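Side-chain contacts in universal stress protein (Archaeoglobus fulgidus, PDB 3LOQ), which binds adenosine monophosphate and probably acts as a nucleotide-binding protein of the stress response: residues 82-85 and 86-90; 102-105 and 106-110; 221-225 and 226-230; 263-266 and 267-271. All coordinates share one frame; numbering follows the deposited sequence.

Interaction 1. Residues 82-85 and 86-90; sequences EKAE and EVLPE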
loop_
_atom_site.group_PDB
_atom_site.type_symbol
_atom_site.label_atom_id
_atom_site.label_comp_id
_atom_site.label_asym_id
_atom_site.label_seq_id
_atom_site.Cartn_x
_atom_site.Cartn_y
_atom_site.Cartn_z
ATOM N N GLU A 82 18.387 15.243 -14.748
ATOM C CA GLU A 82 19.229 14.410 -15.607
ATOM C C GLU A 82 19.313 12.979 -15.089
ATOM O O GLU A 82 19.286 12.027 -15.870
ATOM C CB GLU A 82 20.640 14.999 -15.740
ATOM C CG GLU A 82 21.697 14.020 -16.272
ATOM C CD GLU A 82 21.625 13.801 -17.782
ATOM O OE1 GLU A 82 20.509 13.618 -18.322
ATOM O OE2 GLU A 82 22.699 13.805 -18.428
ATOM N N LYS A 83 19.426 12.830 -13.773
ATOM C CA LYS A 83 19.445 11.510 -13.172
ATOM C C LYS A 83 18.150 10.749 -13.482
ATOM O O LYS A 83 18.189 9.604 -13.935
ATOM C CB LYS A 83 19.681 11.630 -11.671
ATOM C CG LYS A 83 21.031 12.242 -11.353
ATOM C CD LYS A 83 21.358 12.180 -9.869
ATOM C CE LYS A 83 22.815 12.594 -9.625
ATOM N NZ LYS A 83 23.809 11.702 -10.332
ATOM N N ALA A 84 17.002 11.393 -13.279
ATOM C CA ALA A 84 15.724 10.743 -13.576
ATOM C C ALA A 84 15.622 10.309 -15.046
ATOM O O ALA A 84 15.137 9.209 -15.358
ATOM C CB ALA A 84 14.549 11.653 -13.197
ATOM N N GLU A 85 16.097 11.167 -15.944
ATOM C CA GLU A 85 15.969 10.907 -17.376
ATOM C C GLU A 85 16.852 9.757 -17.860
ATOM O O GLU A 85 16.561 9.123 -18.872
ATOM C CB GLU A 85 16.203 12.187 -18.180
ATOM C CG GLU A 85 14.938 13.020 -18.332
ATOM C CD GLU A 85 15.221 14.485 -18.588
ATOM O OE1 GLU A 85 14.249 15.257 -18.768
ATOM O OE2 GLU A 85 16.412 14.865 -18.600
ATOM N N GLU A 86 17.917 9.480 -17.120
ATOM C CA GLU A 86 18.738 8.309 -17.374
ATOM C C GLU A 86 18.061 7.021 -16.902
ATOM O O GLU A 86 18.227 5.965 -17.514
ATOM C CB GLU A 86 20.093 8.454 -16.682
ATOM C CG GLU A 86 21.028 9.392 -17.414
ATOM C CD GLU A 86 22.416 9.430 -16.814
ATOM O OE1 GLU A 86 22.537 9.552 -15.569
ATOM O OE2 GLU A 86 23.385 9.343 -17.601
ATOM N N VAL A 87 17.308 7.112 -15.807
ATOM C CA VAL A 87 16.802 5.917 -15.144
ATOM C C VAL A 87 15.350 5.593 -15.492
ATOM O O VAL A 87 15.038 4.458 -15.856
ATOM C CB VAL A 87 16.995 6.013 -13.621
ATOM C CG1 VAL A 87 16.230 4.905 -12.897
ATOM C CG2 VAL A 87 18.488 5.964 -13.293
ATOM N N LEU A 88 14.478 6.594 -15.408
ATOM C CA LEU A 88 13.049 6.393 -15.643
ATOM C C LEU A 88 12.684 5.638 -16.943
ATOM O O LEU A 88 11.723 4.869 -16.957
ATOM C CB LEU A 88 12.296 7.731 -15.545
ATOM C CG LEU A 88 12.296 8.368 -14.145
ATOM C CD1 LEU A 88 11.510 9.671 -14.133
ATOM C CD2 LEU A 88 11.730 7.407 -13.124
ATOM N N PRO A 89 13.434 5.859 -18.038
ATOM C CA PRO A 89 13.088 5.088 -19.239
ATOM C C PRO A 89 13.184 3.584 -19.007
ATOM O O PRO A 89 12.424 2.834 -19.631
ATOM C CB PRO A 89 14.119 5.558 -20.277
ATOM C CG PRO A 89 14.455 6.953 -19.851
ATOM C CD PRO A 89 14.410 6.927 -18.332
ATOM N N GLU A 90 14.093 3.159 -18.129
ATOM C CA GLU A 90 14.178 1.753 -17.715
ATOM C C GLU A 90 12.883 1.347 -17.010
ATOM O O GLU A 90 12.344 0.264 -17.242
ATOM C CB GLU A 90 15.342 1.516 -16.735
ATOM C CG GLU A 90 16.708 2.007 -17.182
ATOM C CD GLU A 90 17.770 1.825 -16.099
ATOM O OE1 GLU A 90 17.986 2.769 -15.303
ATOM O OE2 GLU A 90 18.384 0.738 -16.034
#
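Ala84 and Leu88, one turn apart on the buried side of helix 75-97, make the apolar part of this contact. The Ala84 CB methyl meets Leu88 CD1 at 3.7 Å, CD1 being the branch turned back along the helix. With CG beside the backbone N (chi1 -66°) and an extended second torsion, Leu88 lies close to the Ala84 carbonyl. The small alanine lets the leucine settle against it, and both side chains reach Phe57 of strand 52-60 and Phe108 of the loop after strand 101-104. An alanine in place of Leu88 would probably leave a gap beside Ala84, where Phe57, Phe108 and Val55 lose their apolar partner.

Among the helical backbone bonds, Leu88 N donates to Ala84 O at 2.7 Å in a fairly straight bond (159°), whereas Val87 N to Lys83 O and Glu86 N to Glu82 O are both 3.2 Å long and more bent. Proline has no N-H, and at Pro89 the ring carbon CD sits 3.1 Å from Glu85 O where a helical donor would be, which goes with a kink.

The charged groups lie on the exposed side. Glu82 OE2 and Glu86 OE2 stand 4.6 Å apart, probably mildly unfavourable, while Lys83 is too distant to pair with Glu86. The helix is thus amphipathic here: apolar groups seal it to the sheet, and carboxylates meet solvent.

Interaction 2. Residues 102-105 and 106-110; sequences AEVI and KPFPA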
loop_
_atom_site.group_PDB
_atom_site.type_symbol
_atom_site.label_atom_id
_atom_site.label_comp_id
_atom_site.label_asym_id
_atom_site.label_seq_id
_atom_site.Cartn_x
_atom_site.Cartn_y
_atom_site.Cartn_z
ATOM N N ALA A 102 2.533 2.718 -19.677
ATOM C CA ALA A 102 3.362 3.492 -18.772
ATOM C C ALA A 102 3.392 4.967 -19.169
ATOM O O ALA A 102 3.445 5.304 -20.350
ATOM C CB ALA A 102 4.758 2.931 -18.750
ATOM N N GLU A 103 3.350 5.847 -18.178
ATOM C CA GLU A 103 3.518 7.274 -18.430
ATOM C C GLU A 103 4.468 7.866 -17.407
ATOM O O GLU A 103 4.212 7.828 -16.207
ATOM C CB GLU A 103 2.183 8.033 -18.389
ATOM C CG GLU A 103 2.326 9.415 -17.744
ATOM C CD GLU A 103 1.376 10.470 -18.296
ATOM O OE1 GLU A 103 0.179 10.464 -17.923
ATOM O OE2 GLU A 103 1.840 11.328 -19.081
ATOM N N VAL A 104 5.576 8.404 -17.885
ATOM C CA VAL A 104 6.490 9.104 -17.008
ATOM C C VAL A 104 5.938 10.507 -16.865
ATOM O O VAL A 104 5.858 11.252 -17.845
ATOM C CB VAL A 104 7.886 9.117 -17.585
ATOM C CG1 VAL A 104 8.826 9.966 -16.727
ATOM C CG2 VAL A 104 8.397 7.669 -17.719
ATOM N N ILE A 105 5.516 10.854 -15.652
ATOM C CA ILE A 105 4.854 12.135 -15.439
ATOM C C ILE A 105 5.820 13.305 -15.566
ATOM O O ILE A 105 6.898 13.337 -14.948
ATOM C CB ILE A 105 4.086 12.188 -14.116
ATOM C CG1 ILE A 105 2.954 11.149 -14.141
ATOM C CG2 ILE A 105 3.505 13.576 -13.920
ATOM C CD1 ILE A 105 2.310 10.858 -12.792
ATOM N N LYS A 106 5.433 14.253 -16.408
ATOM C CA LYS A 106 6.283 15.389 -16.718
ATOM C C LYS A 106 5.450 16.654 -16.835
ATOM O O LYS A 106 4.268 16.594 -17.202
ATOM C CB LYS A 106 7.089 15.120 -17.992
ATOM C CG LYS A 106 8.238 14.139 -17.760
ATOM C CD LYS A 106 9.044 13.864 -19.006
ATOM C CE LYS A 106 10.497 13.574 -18.645
ATOM N NZ LYS A 106 11.232 12.968 -19.780
ATOM N N PRO A 107 6.048 17.802 -16.475
ATOM C CA PRO A 107 7.419 17.900 -15.958
ATOM C C PRO A 107 7.550 17.360 -14.531
ATOM O O PRO A 107 6.536 17.164 -13.851
ATOM C CB PRO A 107 7.667 19.408 -15.956
ATOM C CG PRO A 107 6.310 19.988 -15.691
ATOM C CD PRO A 107 5.381 19.119 -16.501
ATOM N N PHE A 108 8.781 17.118 -14.086
ATOM C CA PHE A 108 9.013 16.668 -12.717
ATOM C C PHE A 108 8.676 17.772 -11.737
ATOM O O PHE A 108 9.295 18.830 -11.758
ATOM C CB PHE A 108 10.468 16.282 -12.500
ATOM C CG PHE A 108 10.978 15.267 -13.468
ATOM C CD1 PHE A 108 12.220 15.425 -14.060
ATOM C CD2 PHE A 108 10.221 14.152 -13.790
ATOM C CE1 PHE A 108 12.694 14.484 -14.958
ATOM C CE2 PHE A 108 10.691 13.210 -14.693
ATOM C CZ PHE A 108 11.927 13.380 -15.277
ATOM N N PRO A 109 7.707 17.524 -10.854
ATOM C CA PRO A 109 7.423 18.524 -9.820
ATOM C C PRO A 109 8.663 18.756 -8.963
ATOM O O PRO A 109 9.428 17.811 -8.718
ATOM C CB PRO A 109 6.347 17.849 -8.964
ATOM C CG PRO A 109 5.792 16.727 -9.814
ATOM C CD PRO A 109 6.928 16.287 -10.682
ATOM N N ALA A 110 8.868 19.995 -8.527
ATOM C CA ALA A 110 9.881 20.299 -7.515
ATOM C C ALA A 110 9.209 20.842 -6.257
ATOM O O ALA A 110 8.374 21.738 -6.320
ATOM C CB ALA A 110 10.887 21.292 -8.043
#
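Val104 and Phe108 meet across a bend in which the chain leaves strand 101-104 extended, runs through Ile105 and Lys106, and turns at the cis peptide bond before Pro107, with no hydrogen bond joining the two halves. Proline suits that place, since it accepts a cis bond more readily than other residues.

The side-chain meeting is light. Val104 CG1 lies at the edge of the Phe108 ring, near its plane, 4.3 Å from CE2. Phe108 carries its ring beside its own backbone N (chi1 -55°), which swings CD2 back to 3.6 Å from Ile105 O. That carbonyl approaches the ring obliquely.

Lys106 runs up on the same side as the ring. Its CG passes Val104 CG1 at 4.3 Å, and its CE lies 3.7 Å from Phe108 CZ. The ammonium group goes on to Glu85 of helix 75-97, with which it forms a long, weak ion pair. A lysine fits this exposed position because its methylenes can lie along apolar neighbours while its charge stays at the surface.

Ile105 turns elsewhere, touching Tyr124. The bend links parallel strand 101-104 to strand 110-111 at the edge of the alpha/beta sheet of the universal stress protein fold, and Phe108 lies about 7 Å from the AMP-binding Val58, side chain to side chain. The chemistry is mostly apolar and dispersive: the cis peptide and the backbone bonds of Ile105 and Pro109 to strand 52-60 probably fix the bend, and the ring is packed by helix 75-97 and, edge-to-face, by Phe57.

Interaction 3. Residues 221-225 and 226-230; sequences EVIGA and EGIEV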
loop_
_atom_site.group_PDB
_atom_site.type_symbol
_atom_site.label_atom_id
_atom_site.label_comp_id
_atom_site.label_asym_id
_atom_site.label_seq_id
_atom_site.Cartn_x
_atom_site.Cartn_y
_atom_site.Cartn_z
ATOM N N GLU A 221 -19.474 -17.254 7.697
ATOM C CA GLU A 221 -20.504 -18.059 7.043
ATOM C C GLU A 221 -21.130 -17.368 5.827
ATOM O O GLU A 221 -21.329 -18.006 4.797
ATOM C CB GLU A 221 -21.603 -18.432 8.035
ATOM C CG GLU A 221 -21.151 -19.343 9.154
ATOM C CD GLU A 221 -22.293 -19.739 10.074
ATOM O OE1 GLU A 221 -23.165 -18.875 10.348
ATOM O OE2 GLU A 221 -22.318 -20.915 10.515
ATOM N N VAL A 222 -21.443 -16.076 5.939
ATOM C CA VAL A 222 -22.085 -15.387 4.826
ATOM C C VAL A 222 -21.138 -15.308 3.633
ATOM O O VAL A 222 -21.533 -15.580 2.493
ATOM C CB VAL A 222 -22.589 -13.979 5.210
ATOM C CG1 VAL A 222 -23.273 -13.300 4.007
ATOM C CG2 VAL A 222 -23.568 -14.077 6.357
ATOM N N ILE A 223 -19.886 -14.951 3.904
ATOM C CA ILE A 223 -18.882 -14.810 2.852
ATOM C C ILE A 223 -18.598 -16.160 2.168
ATOM O O ILE A 223 -18.412 -16.222 0.955
ATOM C CB ILE A 223 -17.583 -14.159 3.395
ATOM C CG1 ILE A 223 -17.819 -12.677 3.645
ATOM C CG2 ILE A 223 -16.411 -14.375 2.430
ATOM C CD1 ILE A 223 -16.737 -12.000 4.504
ATOM N N GLY A 224 -18.585 -17.239 2.943
ATOM C CA GLY A 224 -18.518 -18.566 2.360
ATOM C C GLY A 224 -19.662 -18.784 1.376
ATOM O O GLY A 224 -19.472 -19.311 0.275
ATOM N N ALA A 225 -20.858 -18.353 1.753
ATOM C CA ALA A 225 -22.018 -18.560 0.890
ATOM C C ALA A 225 -21.880 -17.723 -0.376
ATOM O O ALA A 225 -22.499 -18.015 -1.395
ATOM C CB ALA A 225 -23.297 -18.220 1.623
ATOM N N GLU A 226 -21.054 -16.684 -0.307
ATOM C CA GLU A 226 -20.844 -15.812 -1.458
ATOM C C GLU A 226 -19.805 -16.413 -2.406
ATOM O O GLU A 226 -19.336 -15.746 -3.331
ATOM C CB GLU A 226 -20.436 -14.405 -1.012
ATOM C CG GLU A 226 -21.573 -13.579 -0.430
ATOM C CD GLU A 226 -21.083 -12.356 0.341
ATOM O OE1 GLU A 226 -21.580 -11.233 0.103
ATOM O OE2 GLU A 226 -20.196 -12.517 1.193
ATOM N N GLY A 227 -19.451 -17.675 -2.159
ATOM C CA GLY A 227 -18.556 -18.410 -3.028
ATOM C C GLY A 227 -17.076 -18.127 -2.822
ATOM O O GLY A 227 -16.261 -18.404 -3.704
ATOM N N ILE A 228 -16.722 -17.583 -1.661
ATOM C CA ILE A 228 -15.326 -17.289 -1.354
ATOM C C ILE A 228 -14.831 -18.172 -0.219
ATOM O O ILE A 228 -15.561 -18.420 0.746
ATOM C CB ILE A 228 -15.148 -15.821 -0.941
ATOM C CG1 ILE A 228 -15.398 -14.905 -2.134
ATOM C CG2 ILE A 228 -13.753 -15.587 -0.397
ATOM C CD1 ILE A 228 -15.714 -13.478 -1.744
ATOM N N GLU A 229 -13.593 -18.649 -0.325
ATOM C CA GLU A 229 -13.009 -19.402 0.774
ATOM C C GLU A 229 -12.453 -18.442 1.833
ATOM O O GLU A 229 -11.489 -17.705 1.591
ATOM C CB GLU A 229 -11.938 -20.381 0.294
ATOM C CG GLU A 229 -11.357 -21.207 1.424
ATOM C CD GLU A 229 -10.121 -22.002 1.006
ATOM O OE1 GLU A 229 -9.763 -21.989 -0.200
ATOM O OE2 GLU A 229 -9.510 -22.641 1.892
ATOM N N VAL A 230 -13.081 -18.450 3.004
ATOM C CA VAL A 230 -12.788 -17.456 4.016
ATOM C C VAL A 230 -12.535 -18.121 5.364
ATOM O O VAL A 230 -13.176 -19.101 5.710
ATOM C CB VAL A 230 -13.954 -16.472 4.132
ATOM C CG1 VAL A 230 -15.228 -17.219 4.487
ATOM C CG2 VAL A 230 -13.658 -15.410 5.169
#
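Ile223 packs against Ile228 and Val230 where the chain folds back from the end of helix 213-225, and this is the tight side of the contact. The Ile223 CG2 methyl, set anti to the backbone N (chi1 -73° placing CG1 beside it), points at the returning chain and lies 3.7 Å from Val230 CB and 3.9 Å from Ile228 CB. The Ile223 and Val230 side chains cross at about a right angle, with Val230 CB and CG1 both against CG2. The Gly224 CA-H points almost straight at Ile228 O, 3.4 Å from CA.

The helix ends in a Schellman motif. Gly227 N donates to Gly224 O at 2.9 Å, from well above the carbonyl plane, Ile228 N reaches Ile223 O weakly, and the Ile223-Ile228 packing is the motif's hydrophobic contact. Gly227 suits the positive phi (81°) by which the chain reverses. Glu226 is the loose side: its extended chain runs back along the last turn, with OE2 over Ile223, 3.1 Å from CA. The residue is exposed, and its carboxylate is probably hydrated.

The apolar trio sits against the sheet around strand 200-206: Ile223 and Val230 touch Ile203, and Ile228 and Val230 touch Leu201, both on that strand. Ile228 also meets Val194 of helix 181-197, so the turn joins helix 213-225 to strand 230-235 with a neighbouring helix closing one side.

Interaction 4. Residues 263-266 and 267-271; sequences GSVM and TMILG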
loop_
_atom_site.group_PDB
_atom_site.type_symbol
_atom_site.label_atom_id
_atom_site.label_comp_id
_atom_site.label_asym_id
_atom_site.label_seq_id
_atom_site.Cartn_x
_atom_site.Cartn_y
_atom_site.Cartn_z
ATOM N N GLY A 263 -4.865 12.050 13.979
ATOM C CA GLY A 263 -3.742 12.771 14.542
ATOM C C GLY A 263 -2.770 13.261 13.491
ATOM O O GLY A 263 -3.136 13.562 12.355
ATOM N N SER A 264 -1.510 13.350 13.883
ATOM C CA SER A 264 -0.482 13.880 13.015
ATOM C C SER A 264 0.344 12.723 12.487
ATOM O O SER A 264 0.277 11.596 13.012
ATOM C CB SER A 264 0.442 14.749 13.842
ATOM O OG SER A 264 0.956 13.982 14.920
ATOM N N VAL A 265 1.148 13.016 11.475
ATOM C CA VAL A 265 2.169 12.085 11.018
ATOM C C VAL A 265 2.960 11.538 12.214
ATOM O O VAL A 265 3.115 10.326 12.361
ATOM C CB VAL A 265 3.110 12.760 10.019
ATOM C CG1 VAL A 265 4.248 11.813 9.621
ATOM C CG2 VAL A 265 2.316 13.215 8.803
HETATM N N MSE A 266 3.423 12.437 13.076
HETATM C CA MSE A 266 4.172 12.061 14.278
HETATM C C MSE A 266 3.453 10.991 15.070
HETATM O O MSE A 266 4.040 9.994 15.486
HETATM C CB MSE A 266 4.350 13.274 15.198
HETATM C CG MSE A 266 4.936 12.921 16.571
HETATM SE SE MSE A 266 6.740 12.175 16.356
HETATM C CE MSE A 266 7.593 13.671 15.426
ATOM N N THR A 267 2.177 11.238 15.308
ATOM C CA THR A 267 1.347 10.364 16.112
ATOM C C THR A 267 1.155 9.014 15.413
ATOM O O THR A 267 1.092 7.955 16.040
ATOM C CB THR A 267 0.008 11.060 16.332
ATOM O OG1 THR A 267 0.124 11.903 17.488
ATOM C CG2 THR A 267 -1.093 10.072 16.530
HETATM N N MSE A 268 1.071 9.052 14.099
HETATM C CA MSE A 268 0.890 7.820 13.357
HETATM C C MSE A 268 2.145 6.962 13.494
HETATM O O MSE A 268 2.061 5.762 13.771
HETATM C CB MSE A 268 0.607 8.132 11.894
HETATM C CG MSE A 268 0.156 6.918 11.093
HETATM SE SE MSE A 268 0.087 7.326 9.188
HETATM C CE MSE A 268 -1.729 6.678 8.854
ATOM N N ILE A 269 3.306 7.592 13.323
ATOM C CA ILE A 269 4.587 6.885 13.386
ATOM C C ILE A 269 4.811 6.272 14.758
ATOM O O ILE A 269 5.205 5.110 14.881
ATOM C CB ILE A 269 5.762 7.829 13.078
ATOM C CG1 ILE A 269 5.782 8.160 11.594
ATOM C CG2 ILE A 269 7.067 7.186 13.466
ATOM C CD1 ILE A 269 6.510 9.464 11.264
ATOM N N LEU A 270 4.535 7.068 15.783
ATOM C CA LEU A 270 4.816 6.704 17.162
ATOM C C LEU A 270 3.960 5.532 17.602
ATOM O O LEU A 270 4.462 4.580 18.208
ATOM C CB LEU A 270 4.533 7.900 18.072
ATOM C CG LEU A 270 5.627 8.468 18.972
ATOM C CD1 LEU A 270 6.992 8.006 18.544
ATOM C CD2 LEU A 270 5.546 9.984 18.977
ATOM N N GLY A 271 2.664 5.591 17.304
ATOM C CA GLY A 271 1.761 4.618 17.886
ATOM C C GLY A 271 0.726 3.941 17.002
ATOM O O GLY A 271 -0.139 3.247 17.516
#
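Ser264 is the N-cap of helix 265-271, and its hydroxyl caps Thr267 N; the short helix lies beside helices 136-142 and 145-152 of the other half of the chain. Ser264 OG accepts from Thr267 N at 3.0 Å in a fairly straight bond. A chi1 of 56° brings the hydroxyl between backbone N and carbonyl carbon, from where it swings over the first turn to meet that N-H. Thr267 OG1 gives OG a second, weak donor at 3.4 Å. An alanine at Ser264 would probably leave Thr267 N without this acceptor and weaken the start of the helix.

Gly263 precedes the cap with positive phi, and a CB there would run into Thr267 CG2, so glycine suits the place on both counts. Beyond the cap the helix bonds are regular: Met268 N donates to Ser264 O and Ile269 N to Val265 O, each at 2.9 Å. This is a capped helix in a universal stress protein fold, where alpha helices flank a largely parallel sheet.

Two apolar pairs, each linking residues one turn apart, follow. Val265 CG1 and Ile269 CD1 touch at 3.7 Å, the side chains lying side by side and pointing the same way. Met266, a selenomethionine, bends at chi2 (63°) and chi3 (58°) so that SE lies 3.6 Å from Leu270 CD2, the two chains crossing obliquely. Ile140 of helix 136-142 receives Met266, Ile269 and Leu270, while Val265 and Met268 touch His151 of helix 145-152. Ile269 is about 5 Å from the AMP-binding Ser144, side chain to side chain.

How the interactions relate
Interactions 1 and 2 belong to one unit: helix 75-97 packs on the bend after strand 101-104, with Leu88 CD1 3.7 Å from Phe108 CE2. Interactions 3 and 4 do not touch, their nearest atoms being about 24 Å apart. Interactions 1, 2 and 4 each bring a side chain within about 10 Å of the bound AMP, whereas interaction 3 lies away from it. Interaction 2 is a surface contact without hydrogen bonds across it, while the other three are partly buried and rest on backbone bonds of helical turns. Among these, interaction 1 lies within a helix, interaction 3 at a helix's end and interaction 4 at its start, where a serine hydroxyl does the capping.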